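Local coordinates for protein aldo-keto reductase family 1 member C1 (Caenorhabditis elegans, PDB 1QWK) that probably reduces aldehydes and ketones to alcohols with NADPH, as an aldose reductase-like member of the aldo-keto reductase family, at residues L10-E15 with P170-Q175; D231-A236 with L289-N294; S124-S129 with T305-D310; T33-A38 with K63-E68; T244-L249 with K271-V276. All coordinates share one frame; numbering follows the deposited sequence.

How the contacts relate
The five contacts tie loops and helices round an eight-stranded TIM barrel, and their chemistry follows their place. Contact 1, closest to the chain's centre, fastens the N-terminal turn to the start of strand 173-177 with a histidine, a hydroxyl and two waters. Contacts 2 and 5 touch: helices 232-241 and 245-255 follow each other in the chain, and Val-234 and Leu-289 of contact 2 pack on Leu-249 and Val-248 of contact 5. Contact 2 is mostly buried, with a leucine at its centre, contact 5 rests on side-chain hydrogen bonds, and contact 4 pairs two outer helices through salt bridges. Contact 3, on the opposite side of the chain's centre from 4 and 5, joins a C-terminal loop to the short strand 126-127 at the partly exposed surface.

Contact 1 of 5, residues L10-E15 with P170-Q175; sequences LSNGVE and PVHNSQ
Ser-11 OG is gripped from two directions: His-172 ND1 donates to it over 3.3 Å, and a water (water 2), accepting from the hydroxyl at 2.8 Å, passes the link on to Val-171 O. The contact joins the N-terminal β-hairpin region to the TIM barrel, its type I turn from Leu-10 to Gly-13 lying against the entry to strand 173-177. Ser-11 OG sits at the rim of the imidazole and in the ring plane, with an N-H...O angle of 158°. The ring is also sandwiched. Pro-170 O stands above the plane over the ring centre, and on the opposite face the Asn-12 amide stacks, the two planes 24° apart, with ND2 offset toward the rim. With chi1 at 65°, Asn-12 CG lies between its own backbone N and carbonyl carbon, which brings the amide over the ring while OD1 accepts from Val-14 N in an Asx turn. ND2 is held elsewhere, by Tyr-142 OH and Lys-148 O. At the start of the turn, Leu-10 CD2 approaches His-172 O. That same carbonyl oxygen receives a hydrogen from water 1, which accepts from Ser-11 N at 2.9 Å.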
# COMPACT_ATOMS: atom_id res chain seq x y z
N LEU A 10 8.21 -6.72 11.71
CA LEU A 10 7.66 -5.53 12.36
C LEU A 10 8.21 -5.45 13.79
O LEU A 10 8.71 -6.44 14.33
CB LEU A 10 6.13 -5.60 12.38
CG LEU A 10 5.46 -5.73 11.00
CD1 LEU A 10 3.94 -5.66 11.15
CD2 LEU A 10 5.95 -4.62 10.08
N SER A 11 8.11 -4.27 14.41
CA SER A 11 8.64 -4.08 15.77
C SER A 11 8.07 -5.01 16.84
O SER A 11 8.70 -5.21 17.88
CB SER A 11 8.48 -2.62 16.21
OG SER A 11 7.12 -2.26 16.36
N ASN A 12 6.90 -5.60 16.59
CA ASN A 12 6.30 -6.51 17.55
C ASN A 12 6.55 -7.98 17.19
O ASN A 12 5.95 -8.88 17.78
CB ASN A 12 4.80 -6.25 17.70
CG ASN A 12 4.03 -6.53 16.42
OD1 ASN A 12 4.62 -6.71 15.36
ND2 ASN A 12 2.71 -6.58 16.52
N GLY A 13 7.43 -8.21 16.22
CA GLY A 13 7.76 -9.56 15.81
C GLY A 13 6.98 -10.15 14.65
O GLY A 13 7.37 -11.18 14.10
N VAL A 14 5.88 -9.50 14.28
CA VAL A 14 5.06 -9.97 13.17
C VAL A 14 5.82 -9.84 11.85
O VAL A 14 6.42 -8.81 11.57
CB VAL A 14 3.75 -9.16 13.08
CG1 VAL A 14 3.00 -9.53 11.80
CG2 VAL A 14 2.89 -9.44 14.30
N GLU A 15 5.79 -10.91 11.05
CA GLU A 15 6.46 -10.93 9.75
C GLU A 15 5.50 -10.49 8.65
O GLU A 15 4.43 -11.09 8.48
CB GLU A 15 6.98 -12.33 9.45
CG GLU A 15 8.18 -12.75 10.29
CD GLU A 15 9.50 -12.30 9.69
OE1 GLU A 15 9.70 -11.08 9.51
OE2 GLU A 15 10.34 -13.18 9.38
N PRO A 170 3.12 1.00 19.67
CA PRO A 170 3.86 1.74 18.64
C PRO A 170 3.21 1.61 17.26
O PRO A 170 2.45 0.67 17.01
CB PRO A 170 5.24 1.09 18.67
CG PRO A 170 5.38 0.69 20.11
CD PRO A 170 4.01 0.10 20.40
N VAL A 171 3.49 2.56 16.38
CA VAL A 171 2.97 2.49 15.02
C VAL A 171 3.87 1.44 14.36
O VAL A 171 5.09 1.60 14.32
CB VAL A 171 3.13 3.84 14.30
CG1 VAL A 171 2.77 3.70 12.83
CG2 VAL A 171 2.23 4.89 14.96
N HIS A 172 3.29 0.36 13.85
CA HIS A 172 4.08 -0.72 13.25
C HIS A 172 4.39 -0.53 11.76
O HIS A 172 5.37 -1.07 11.26
CB HIS A 172 3.36 -2.08 13.40
CG HIS A 172 2.98 -2.41 14.82
ND1 HIS A 172 3.90 -2.50 15.84
CD2 HIS A 172 1.78 -2.71 15.36
CE1 HIS A 172 3.28 -2.84 16.96
NE2 HIS A 172 1.99 -2.97 16.69
N ASN A 173 3.54 0.22 11.07
CA ASN A 173 3.71 0.42 9.63
C ASN A 173 3.13 1.75 9.15
O ASN A 173 2.19 2.28 9.73
CB ASN A 173 3.05 -0.76 8.89
CG ASN A 173 2.97 -0.55 7.37
OD1 ASN A 173 1.94 -0.13 6.84
ND2 ASN A 173 4.06 -0.87 6.68
N SER A 174 3.73 2.29 8.09
CA SER A 174 3.28 3.52 7.46
C SER A 174 3.22 3.24 5.97
O SER A 174 4.22 2.85 5.36
CB SER A 174 4.27 4.67 7.72
OG SER A 174 3.98 5.78 6.88
N GLN A 175 2.03 3.40 5.39
CA GLN A 175 1.84 3.16 3.97
C GLN A 175 1.67 4.49 3.27
O GLN A 175 0.73 5.24 3.55
CB GLN A 175 0.62 2.27 3.72
CG GLN A 175 0.44 1.90 2.26
CD GLN A 175 -0.72 0.95 2.01
OE1 GLN A 175 -0.83 -0.11 2.65
NE2 GLN A 175 -1.58 1.30 1.06
O HOH W 1 7.53 -1.96 12.78
O HOH W 2 7.38 0.44 15.58

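Contact 2 of 5, residues D231-A236 with L289-N294; sequences DQNVLA and LEESKN
Leu-289 reaches from the end of helix 283-289 to the first turn of helix 232-241, and its side chain can be followed outward. CB starts off to one side of the other segment. CG, anti to the carbonyl carbon (chi1 -66°), then turns the isobutyl group toward the helix, and the branch CD2 does the touching. This methyl lies 3.5 Å from Asn-233 O and 4.0 Å from Asn-233 CB, and it meets Val-234 CG2, also at 4.0 Å, the two side chains crossing at about a right angle. The other branch, CD1, turns to Val-248 of helix 245-255. One leucine thus wedges between two helices that follow each other in the chain.

Helix 245-255 is an outer helix of the TIM barrel; 232-241 is an extra helix before it, as in other aldo-keto reductases, and Asp-231 beside the leucine is its N-cap. OD2 accepts from Val-234 N at 3.0 Å through its anti lone pair, and more weakly from Asn-233 N. Its other oxygen, OD1, bonds to Tyr-181 OH while standing 3.7 Å from Ser-292 CB. Beyond Leu-289 the chain makes a type I turn from Glu-290 to Lys-293. Overlapping its end, Ser-292 OG accepts from Asn-294 N at 3.1 Å, an ST turn, with a weak second bond from Asn-294 ND2. At the outer rim the exposed Glu-291 crosses the side chain of the buried Asn-233 at about a right angle, with carboxylate and amide planes 70° apart, and Lys-288 forms a long, weak ion pair with Glu-291 OE2.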
# COMPACT_ATOMS: atom_id res chain seq x y z
N ASP A 231 12.07 6.56 -17.52
CA ASP A 231 13.30 7.23 -17.09
C ASP A 231 14.47 6.58 -17.82
O ASP A 231 14.56 5.35 -17.90
CB ASP A 231 13.49 7.08 -15.58
CG ASP A 231 14.78 7.71 -15.09
OD1 ASP A 231 14.79 8.92 -14.79
OD2 ASP A 231 15.80 6.99 -15.03
N GLN A 232 15.38 7.40 -18.34
CA GLN A 232 16.53 6.89 -19.08
C GLN A 232 17.38 5.92 -18.28
O GLN A 232 17.82 4.90 -18.80
CB GLN A 232 17.41 8.06 -19.57
CG GLN A 232 18.48 7.65 -20.59
CD GLN A 232 19.72 7.05 -19.95
OE1 GLN A 232 20.55 6.44 -20.63
NE2 GLN A 232 19.88 7.24 -18.64
N ASN A 233 17.62 6.25 -17.01
CA ASN A 233 18.43 5.39 -16.15
C ASN A 233 17.70 4.08 -15.85
O ASN A 233 18.33 3.03 -15.75
CB ASN A 233 18.79 6.13 -14.87
CG ASN A 233 19.70 7.32 -15.12
OD1 ASN A 233 19.55 8.38 -14.53
ND2 ASN A 233 20.68 7.13 -16.01
N VAL A 234 16.38 4.15 -15.71
CA VAL A 234 15.59 2.95 -15.46
C VAL A 234 15.68 2.01 -16.67
O VAL A 234 15.94 0.81 -16.52
CB VAL A 234 14.10 3.28 -15.19
CG1 VAL A 234 13.27 2.00 -15.19
CG2 VAL A 234 13.97 4.00 -13.85
N LEU A 235 15.46 2.56 -17.86
CA LEU A 235 15.52 1.79 -19.09
C LEU A 235 16.91 1.18 -19.30
O LEU A 235 17.03 0.05 -19.77
CB LEU A 235 15.16 2.67 -20.29
CG LEU A 235 13.74 3.26 -20.28
CD1 LEU A 235 13.55 4.19 -21.47
CD2 LEU A 235 12.72 2.13 -20.31
N ALA A 236 17.94 1.93 -18.94
CA ALA A 236 19.32 1.47 -19.08
C ALA A 236 19.60 0.30 -18.14
O ALA A 236 20.22 -0.69 -18.53
CB ALA A 236 20.29 2.61 -18.79
N LEU A 289 19.75 5.80 -10.44
CA LEU A 289 18.34 5.93 -10.78
C LEU A 289 17.74 7.22 -10.26
O LEU A 289 16.81 7.75 -10.85
CB LEU A 289 17.54 4.74 -10.23
CG LEU A 289 17.81 3.36 -10.81
CD1 LEU A 289 16.92 2.34 -10.12
CD2 LEU A 289 17.55 3.34 -12.31
N GLU A 290 18.28 7.75 -9.16
CA GLU A 290 17.76 8.98 -8.58
C GLU A 290 18.40 10.25 -9.14
O GLU A 290 18.07 11.35 -8.70
CB GLU A 290 17.95 8.95 -7.06
CG GLU A 290 17.37 7.71 -6.38
CD GLU A 290 17.58 7.71 -4.88
OE1 GLU A 290 18.65 8.18 -4.43
OE2 GLU A 290 16.69 7.24 -4.14
N GLU A 291 19.31 10.12 -10.10
CA GLU A 291 19.99 11.29 -10.64
C GLU A 291 19.09 12.33 -11.31
O GLU A 291 19.41 13.52 -11.28
CB GLU A 291 21.10 10.87 -11.61
CG GLU A 291 20.66 10.69 -13.05
CD GLU A 291 21.83 10.57 -14.01
OE1 GLU A 291 21.58 10.49 -15.24
OE2 GLU A 291 22.99 10.57 -13.55
N SER A 292 17.97 11.91 -11.90
CA SER A 292 17.08 12.86 -12.57
C SER A 292 16.53 13.87 -11.56
O SER A 292 16.16 15.00 -11.92
CB SER A 292 15.91 12.14 -13.25
OG SER A 292 14.81 11.98 -12.36
N LYS A 293 16.48 13.46 -10.29
CA LYS A 293 15.98 14.31 -9.21
C LYS A 293 14.49 14.64 -9.33
O LYS A 293 13.97 15.47 -8.59
CB LYS A 293 16.79 15.61 -9.14
CG LYS A 293 18.28 15.40 -8.89
CD LYS A 293 18.55 14.82 -7.51
CE LYS A 293 20.04 14.59 -7.29
NZ LYS A 293 20.34 14.08 -5.92
N ASN A 294 13.79 13.99 -10.26
CA ASN A 294 12.36 14.23 -10.43
C ASN A 294 11.62 13.82 -9.16
O ASN A 294 11.83 12.73 -8.64
CB ASN A 294 11.80 13.44 -11.61
CG ASN A 294 12.11 14.10 -12.94
OD1 ASN A 294 11.77 15.26 -13.16
ND2 ASN A 294 12.73 13.35 -13.84

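Contact 3 of 5, residues S124-S129 with T305-D310; sequences SEHIAS and TGHPED
The two backbones run side by side with His-126 facing His-307 and Ala-128 facing Pro-308, each pair of CA atoms 6.3 Å apart, while a type I turn spans His-307 to Asp-310 and Ala-128 centres an inverse gamma turn. The two histidines bury the largest share of the surface and slide past each other in opposite directions. His-307 CB sits over the face of the His-126 imidazole, 4.2 Å from its centroid and 7° off the normal, a CH-pi contact. The rings themselves meet obliquely, with planes at 48°, and His-307 CD2 lies 3.7 Å from His-126 CB. At the edge of the His-126 ring a water in its plane joins NE2 to Thr-305 O, 2.7 Å from each.

In this TIM-barrel protein the contact joins the chain after helix 283-289 to the short antiparallel pair of strands 118-119 and 126-127. His-307 reaches both strands: NE2 bonds to Ala-118 O and, weakly, to Ile-127 O. Its other nitrogen, ND1, accepts from Glu-309 N at 2.9 Å exactly in the ring plane, which fixes the rotation of the imidazole. Farther along, Pro-308 CG packs on Ala-128 CB. Glu-309 CG approaches Ser-129 O at 4.1 Å, and its chain, bent at chi2 (-76°), brings OE2 to a salt bridge with Arg-162 and a hydrogen bond from Val-131 N.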
# COMPACT_ATOMS: atom_id res chain seq x y z
N SER A 124 -19.30 15.36 4.22
CA SER A 124 -19.77 16.72 4.00
C SER A 124 -19.32 17.61 5.15
O SER A 124 -19.48 18.83 5.10
CB SER A 124 -21.30 16.75 3.90
OG SER A 124 -21.89 16.26 5.09
N GLU A 125 -18.75 17.01 6.19
CA GLU A 125 -18.28 17.77 7.34
C GLU A 125 -17.01 17.19 7.93
O GLU A 125 -16.84 15.97 8.00
CB GLU A 125 -19.36 17.83 8.42
CG GLU A 125 -20.53 18.74 8.06
CD GLU A 125 -21.68 18.67 9.05
OE1 GLU A 125 -21.42 18.43 10.25
OE2 GLU A 125 -22.84 18.87 8.63
N HIS A 126 -16.10 18.07 8.33
CA HIS A 126 -14.85 17.65 8.94
C HIS A 126 -15.10 17.33 10.41
O HIS A 126 -15.94 17.95 11.06
CB HIS A 126 -13.81 18.78 8.88
CG HIS A 126 -13.43 19.19 7.49
ND1 HIS A 126 -12.83 20.39 7.21
CD2 HIS A 126 -13.55 18.54 6.31
CE1 HIS A 126 -12.59 20.47 5.91
NE2 HIS A 126 -13.02 19.36 5.34
N ILE A 127 -14.38 16.34 10.93
CA ILE A 127 -14.47 16.00 12.34
C ILE A 127 -13.05 16.22 12.84
O ILE A 127 -12.14 15.47 12.48
CB ILE A 127 -14.91 14.55 12.58
CG1 ILE A 127 -16.34 14.35 12.07
CG2 ILE A 127 -14.85 14.22 14.07
CD1 ILE A 127 -16.90 12.95 12.30
N ALA A 128 -12.88 17.26 13.64
CA ALA A 128 -11.57 17.63 14.17
C ALA A 128 -11.09 16.75 15.31
O ALA A 128 -10.83 17.24 16.41
CB ALA A 128 -11.59 19.09 14.61
N SER A 129 -10.95 15.46 15.04
CA SER A 129 -10.47 14.52 16.04
C SER A 129 -8.96 14.42 15.89
O SER A 129 -8.46 13.93 14.87
CB SER A 129 -11.12 13.15 15.84
OG SER A 129 -10.76 12.28 16.91
N THR A 305 -8.06 18.99 2.14
CA THR A 305 -7.81 20.43 2.17
C THR A 305 -8.72 21.15 3.17
O THR A 305 -9.94 21.01 3.12
CB THR A 305 -8.03 21.05 0.76
OG1 THR A 305 -7.22 20.36 -0.19
CG2 THR A 305 -7.65 22.53 0.76
N GLY A 306 -8.12 21.91 4.08
CA GLY A 306 -8.91 22.64 5.06
C GLY A 306 -9.14 21.91 6.37
O GLY A 306 -9.55 22.51 7.36
N HIS A 307 -8.89 20.61 6.38
CA HIS A 307 -9.08 19.81 7.58
C HIS A 307 -7.90 20.08 8.51
O HIS A 307 -6.76 20.16 8.05
CB HIS A 307 -9.15 18.33 7.20
CG HIS A 307 -9.63 17.44 8.30
ND1 HIS A 307 -8.91 17.21 9.45
CD2 HIS A 307 -10.77 16.72 8.42
CE1 HIS A 307 -9.58 16.38 10.23
NE2 HIS A 307 -10.71 16.06 9.63
N PRO A 308 -8.16 20.23 9.81
CA PRO A 308 -7.08 20.49 10.76
C PRO A 308 -5.98 19.43 10.78
O PRO A 308 -4.85 19.70 11.17
CB PRO A 308 -7.80 20.63 12.10
CG PRO A 308 -9.05 19.81 11.92
CD PRO A 308 -9.46 20.14 10.50
N GLU A 309 -6.30 18.21 10.34
CA GLU A 309 -5.29 17.16 10.30
C GLU A 309 -4.89 16.80 8.86
O GLU A 309 -4.53 15.66 8.57
CB GLU A 309 -5.78 15.91 11.05
CG GLU A 309 -5.93 16.11 12.56
CD GLU A 309 -4.61 16.12 13.32
OE1 GLU A 309 -3.53 16.27 12.70
OE2 GLU A 309 -4.64 15.99 14.57
N ASP A 310 -4.95 17.78 7.97
CA ASP A 310 -4.54 17.56 6.58
C ASP A 310 -3.03 17.32 6.62
O ASP A 310 -2.26 18.23 6.92
CB ASP A 310 -4.86 18.79 5.73
CG ASP A 310 -4.34 18.68 4.31
OD1 ASP A 310 -3.85 17.59 3.93
OD2 ASP A 310 -4.42 19.68 3.56
O HOH W 3 -12.20 19.63 2.83

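Contact 4 of 5, residues T33-A38 with K63-E68; sequences TAVKTA and KELLEE
Lys-36 lies across both Glu-64 and Glu-68, meeting each glutamate side chain at about a right angle so that its ammonium ends between two carboxylates one helical turn apart. The three form a salt-bridge network in which both contacts are hydrogen-bonded. NZ is 2.9 Å from Glu-64 OE1, which it meets on the anti side and 17° out of the carboxylate plane, and 2.8 Å from Glu-68 OE2, which offers its syn lone pair. The two acids are therefore engaged in different ways by a single cation. A bend at chi3 (71°) in an otherwise extended lysine chain swings NZ to this position. Both glutamates, in contrast, are extended beyond CG. The positive charge probably eases the proximity of the two acids, and Lys-40 adds a long, weak ion pair to Glu-68 OE1.

The helices involved, 28-41 and 55-68, are successive outer helices of the TIM barrel, following strands 21-22 and 45-47. The axes of the two short segments come within 10.6 Å and their directions differ by 38°, a roughly parallel pairing. On the more buried side of the charged network, Leu-65 fills the space between them. Its CD1 meets Val-35 CG1 at 4.1 Å, the two side chains at an oblique angle, while CD2 rests against Lys-36 CA, also at 4.1 Å. Leu-21 of strand 21-22 also touches Val-35.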
# COMPACT_ATOMS: atom_id res chain seq x y z
N THR A 33 -10.41 -12.98 -9.16
CA THR A 33 -9.46 -13.60 -10.09
C THR A 33 -8.04 -13.12 -9.80
O THR A 33 -7.09 -13.89 -9.88
CB THR A 33 -9.80 -13.24 -11.55
OG1 THR A 33 -11.14 -13.67 -11.85
CG2 THR A 33 -8.83 -13.93 -12.50
N ALA A 34 -7.92 -11.84 -9.46
CA ALA A 34 -6.61 -11.25 -9.16
C ALA A 34 -5.99 -11.87 -7.91
O ALA A 34 -4.81 -12.21 -7.90
CB ALA A 34 -6.75 -9.74 -8.99
N VAL A 35 -6.79 -12.01 -6.85
CA VAL A 35 -6.29 -12.58 -5.61
C VAL A 35 -5.83 -14.02 -5.80
O VAL A 35 -4.72 -14.38 -5.39
CB VAL A 35 -7.37 -12.52 -4.49
CG1 VAL A 35 -6.91 -13.32 -3.28
CG2 VAL A 35 -7.62 -11.07 -4.09
N LYS A 36 -6.66 -14.84 -6.44
CA LYS A 36 -6.30 -16.24 -6.65
C LYS A 36 -5.06 -16.38 -7.53
O LYS A 36 -4.22 -17.25 -7.29
CB LYS A 36 -7.48 -16.99 -7.27
CG LYS A 36 -8.73 -16.93 -6.40
CD LYS A 36 -9.86 -17.79 -6.94
CE LYS A 36 -9.57 -19.27 -6.77
NZ LYS A 36 -10.69 -20.11 -7.29
N THR A 37 -4.95 -15.54 -8.55
CA THR A 37 -3.79 -15.59 -9.44
C THR A 37 -2.53 -15.21 -8.67
O THR A 37 -1.49 -15.86 -8.81
CB THR A 37 -3.96 -14.61 -10.62
OG1 THR A 37 -5.10 -14.99 -11.40
CG2 THR A 37 -2.72 -14.63 -11.50
N ALA A 38 -2.63 -14.17 -7.86
CA ALA A 38 -1.50 -13.70 -7.07
C ALA A 38 -1.03 -14.74 -6.07
O ALA A 38 0.17 -15.03 -5.97
CB ALA A 38 -1.87 -12.41 -6.35
N LYS A 63 -11.64 -17.70 0.86
CA LYS A 63 -12.39 -18.90 1.21
C LYS A 63 -12.12 -20.00 0.18
O LYS A 63 -11.83 -21.14 0.54
CB LYS A 63 -13.89 -18.58 1.26
CG LYS A 63 -14.74 -19.64 1.95
CD LYS A 63 -16.20 -19.23 1.98
CE LYS A 63 -17.02 -20.11 2.93
NZ LYS A 63 -16.99 -21.55 2.56
N GLU A 64 -12.20 -19.65 -1.10
CA GLU A 64 -11.96 -20.60 -2.17
C GLU A 64 -10.53 -21.14 -2.13
O GLU A 64 -10.30 -22.33 -2.34
CB GLU A 64 -12.23 -19.95 -3.53
CG GLU A 64 -13.71 -19.81 -3.87
CD GLU A 64 -13.95 -19.02 -5.15
OE1 GLU A 64 -13.26 -19.29 -6.16
OE2 GLU A 64 -14.84 -18.14 -5.15
N LEU A 65 -9.57 -20.26 -1.87
CA LEU A 65 -8.17 -20.66 -1.79
C LEU A 65 -7.96 -21.69 -0.68
O LEU A 65 -7.22 -22.66 -0.86
CB LEU A 65 -7.28 -19.44 -1.54
CG LEU A 65 -7.05 -18.50 -2.73
CD1 LEU A 65 -6.39 -17.21 -2.24
CD2 LEU A 65 -6.18 -19.19 -3.77
N LEU A 66 -8.60 -21.47 0.46
CA LEU A 66 -8.48 -22.38 1.59
C LEU A 66 -9.10 -23.74 1.28
O LEU A 66 -8.53 -24.78 1.59
CB LEU A 66 -9.14 -21.78 2.84
CG LEU A 66 -8.53 -20.48 3.38
CD1 LEU A 66 -9.36 -19.97 4.55
CD2 LEU A 66 -7.10 -20.73 3.82
N GLU A 67 -10.28 -23.72 0.65
CA GLU A 67 -10.97 -24.96 0.30
C GLU A 67 -10.19 -25.75 -0.75
O GLU A 67 -10.21 -26.98 -0.75
CB GLU A 67 -12.38 -24.65 -0.22
CG GLU A 67 -13.25 -23.90 0.78
CD GLU A 67 -14.67 -23.69 0.27
OE1 GLU A 67 -14.83 -23.17 -0.85
OE2 GLU A 67 -15.62 -24.04 1.01
N GLU A 68 -9.50 -25.04 -1.63
CA GLU A 68 -8.71 -25.67 -2.68
C GLU A 68 -7.40 -26.21 -2.13
O GLU A 68 -6.69 -26.97 -2.80
CB GLU A 68 -8.42 -24.67 -3.80
CG GLU A 68 -9.62 -24.36 -4.68
CD GLU A 68 -9.40 -23.16 -5.58
OE1 GLU A 68 -8.35 -23.11 -6.26
OE2 GLU A 68 -10.28 -22.27 -5.61

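Contact 5 of 5, residues T244-L249 with K271-V276; sequences TPAQVL and KENFEV
A capping box opens helix 245-255, and the contact uses both of its residues to hold the end of helix 267-274 in the outer layer of the TIM barrel. Within the box Thr-244 OG1 accepts from Gln-247 N at 3.2 Å, and Gln-247 OE1 accepts in turn from Thr-244 N at 2.9 Å. Each side chain also donates across the contact. Thr-244 OG1 gives its hydrogen to Glu-272 OE2 over 2.8 Å, the two side chains coming from opposite directions and the carboxylate being met on its anti side, 30° out of plane. The chi1 of Thr-244, 70°, sets its hydroxyl between backbone N and carbonyl carbon, where it can serve the helix end and the glutamate together. Gln-247 NE2 points almost straight at Glu-272 O, 3.0 Å away with an N-H...O angle of 178°, the oxygen lying in the amide plane. That oxygen is gripped twice, because Glu-275 N reaches it at 3.1 Å from the opposite face of the carbonyl plane. The glutamine amide is thus held at both ends. Apolar contact is modest: Val-276 CG1 touches Gln-247 CB at 3.8 Å. Val-276 also packs on Leu-250 and Leu-254 farther along helix 245-255, whose other flank, through Val-248 and Leu-249, lies against helix 232-241.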
# COMPACT_ATOMS: atom_id res chain seq x y z
N THR A 244 12.51 -6.09 -16.74
CA THR A 244 11.64 -5.07 -17.32
C THR A 244 11.71 -3.81 -16.49
O THR A 244 12.10 -3.85 -15.31
CB THR A 244 10.17 -5.52 -17.38
OG1 THR A 244 9.63 -5.56 -16.05
CG2 THR A 244 10.05 -6.91 -18.00
N PRO A 245 11.36 -2.66 -17.08
CA PRO A 245 11.38 -1.38 -16.37
C PRO A 245 10.56 -1.44 -15.08
O PRO A 245 10.96 -0.91 -14.05
CB PRO A 245 10.79 -0.41 -17.38
CG PRO A 245 11.35 -0.95 -18.68
CD PRO A 245 11.14 -2.44 -18.53
N ALA A 246 9.41 -2.10 -15.15
CA ALA A 246 8.55 -2.24 -13.98
C ALA A 246 9.26 -3.02 -12.87
O ALA A 246 9.22 -2.64 -11.70
CB ALA A 246 7.24 -2.93 -14.35
N GLN A 247 9.91 -4.12 -13.23
CA GLN A 247 10.61 -4.91 -12.23
C GLN A 247 11.73 -4.10 -11.59
O GLN A 247 12.02 -4.25 -10.40
CB GLN A 247 11.14 -6.20 -12.87
CG GLN A 247 10.01 -7.04 -13.44
CD GLN A 247 10.47 -8.22 -14.26
OE1 GLN A 247 11.48 -8.15 -14.97
NE2 GLN A 247 9.72 -9.32 -14.20
N VAL A 248 12.36 -3.23 -12.37
CA VAL A 248 13.42 -2.39 -11.84
C VAL A 248 12.84 -1.38 -10.84
O VAL A 248 13.43 -1.15 -9.78
CB VAL A 248 14.16 -1.64 -12.98
CG1 VAL A 248 15.12 -0.61 -12.40
CG2 VAL A 248 14.93 -2.63 -13.84
N LEU A 249 11.69 -0.79 -11.16
CA LEU A 249 11.06 0.17 -10.24
C LEU A 249 10.65 -0.50 -8.93
O LEU A 249 10.75 0.09 -7.86
CB LEU A 249 9.84 0.81 -10.89
CG LEU A 249 10.13 1.79 -12.04
CD1 LEU A 249 8.82 2.32 -12.58
CD2 LEU A 249 11.01 2.93 -11.54
N LYS A 271 1.95 -11.64 -12.53
CA LYS A 271 3.05 -12.60 -12.54
C LYS A 271 4.38 -11.88 -12.77
O LYS A 271 5.39 -12.21 -12.15
CB LYS A 271 2.84 -13.65 -13.62
CG LYS A 271 1.69 -14.61 -13.33
CD LYS A 271 1.55 -15.62 -14.46
CE LYS A 271 0.43 -16.62 -14.20
NZ LYS A 271 0.28 -17.55 -15.35
N GLU A 272 4.37 -10.89 -13.66
CA GLU A 272 5.57 -10.13 -13.97
C GLU A 272 6.11 -9.38 -12.75
O GLU A 272 7.30 -9.42 -12.48
CB GLU A 272 5.27 -9.11 -15.08
CG GLU A 272 6.51 -8.36 -15.58
CD GLU A 272 6.16 -7.12 -16.39
OE1 GLU A 272 5.19 -7.18 -17.19
OE2 GLU A 272 6.85 -6.10 -16.24
N ASN A 273 5.22 -8.72 -12.02
CA ASN A 273 5.62 -7.95 -10.85
C ASN A 273 6.23 -8.79 -9.73
O ASN A 273 6.94 -8.26 -8.88
CB ASN A 273 4.44 -7.14 -10.30
CG ASN A 273 3.90 -6.12 -11.30
OD1 ASN A 273 4.62 -5.65 -12.17
ND2 ASN A 273 2.63 -5.77 -11.15
N PHE A 274 5.95 -10.09 -9.72
CA PHE A 274 6.48 -10.97 -8.68
C PHE A 274 7.90 -11.43 -8.97
O PHE A 274 8.62 -11.88 -8.07
CB PHE A 274 5.57 -12.20 -8.51
CG PHE A 274 5.86 -12.99 -7.26
CD1 PHE A 274 5.51 -12.49 -6.01
CD2 PHE A 274 6.48 -14.24 -7.34
CE1 PHE A 274 5.78 -13.21 -4.85
CE2 PHE A 274 6.75 -14.97 -6.18
CZ PHE A 274 6.40 -14.45 -4.93
N GLU A 275 8.32 -11.32 -10.23
CA GLU A 275 9.66 -11.75 -10.63
C GLU A 275 10.72 -10.69 -10.37
O GLU A 275 11.36 -10.20 -11.29
CB GLU A 275 9.65 -12.13 -12.11
CG GLU A 275 8.68 -13.24 -12.44
CD GLU A 275 9.00 -14.52 -11.70
OE1 GLU A 275 10.10 -15.09 -11.92
OE2 GLU A 275 8.16 -14.97 -10.88
N VAL A 276 10.91 -10.36 -9.10
CA VAL A 276 11.89 -9.35 -8.73
C VAL A 276 12.84 -9.84 -7.65
O VAL A 276 13.49 -9.03 -6.98
CB VAL A 276 11.17 -8.07 -8.23
CG1 VAL A 276 10.31 -7.49 -9.35
CG2 VAL A 276 10.31 -8.40 -7.03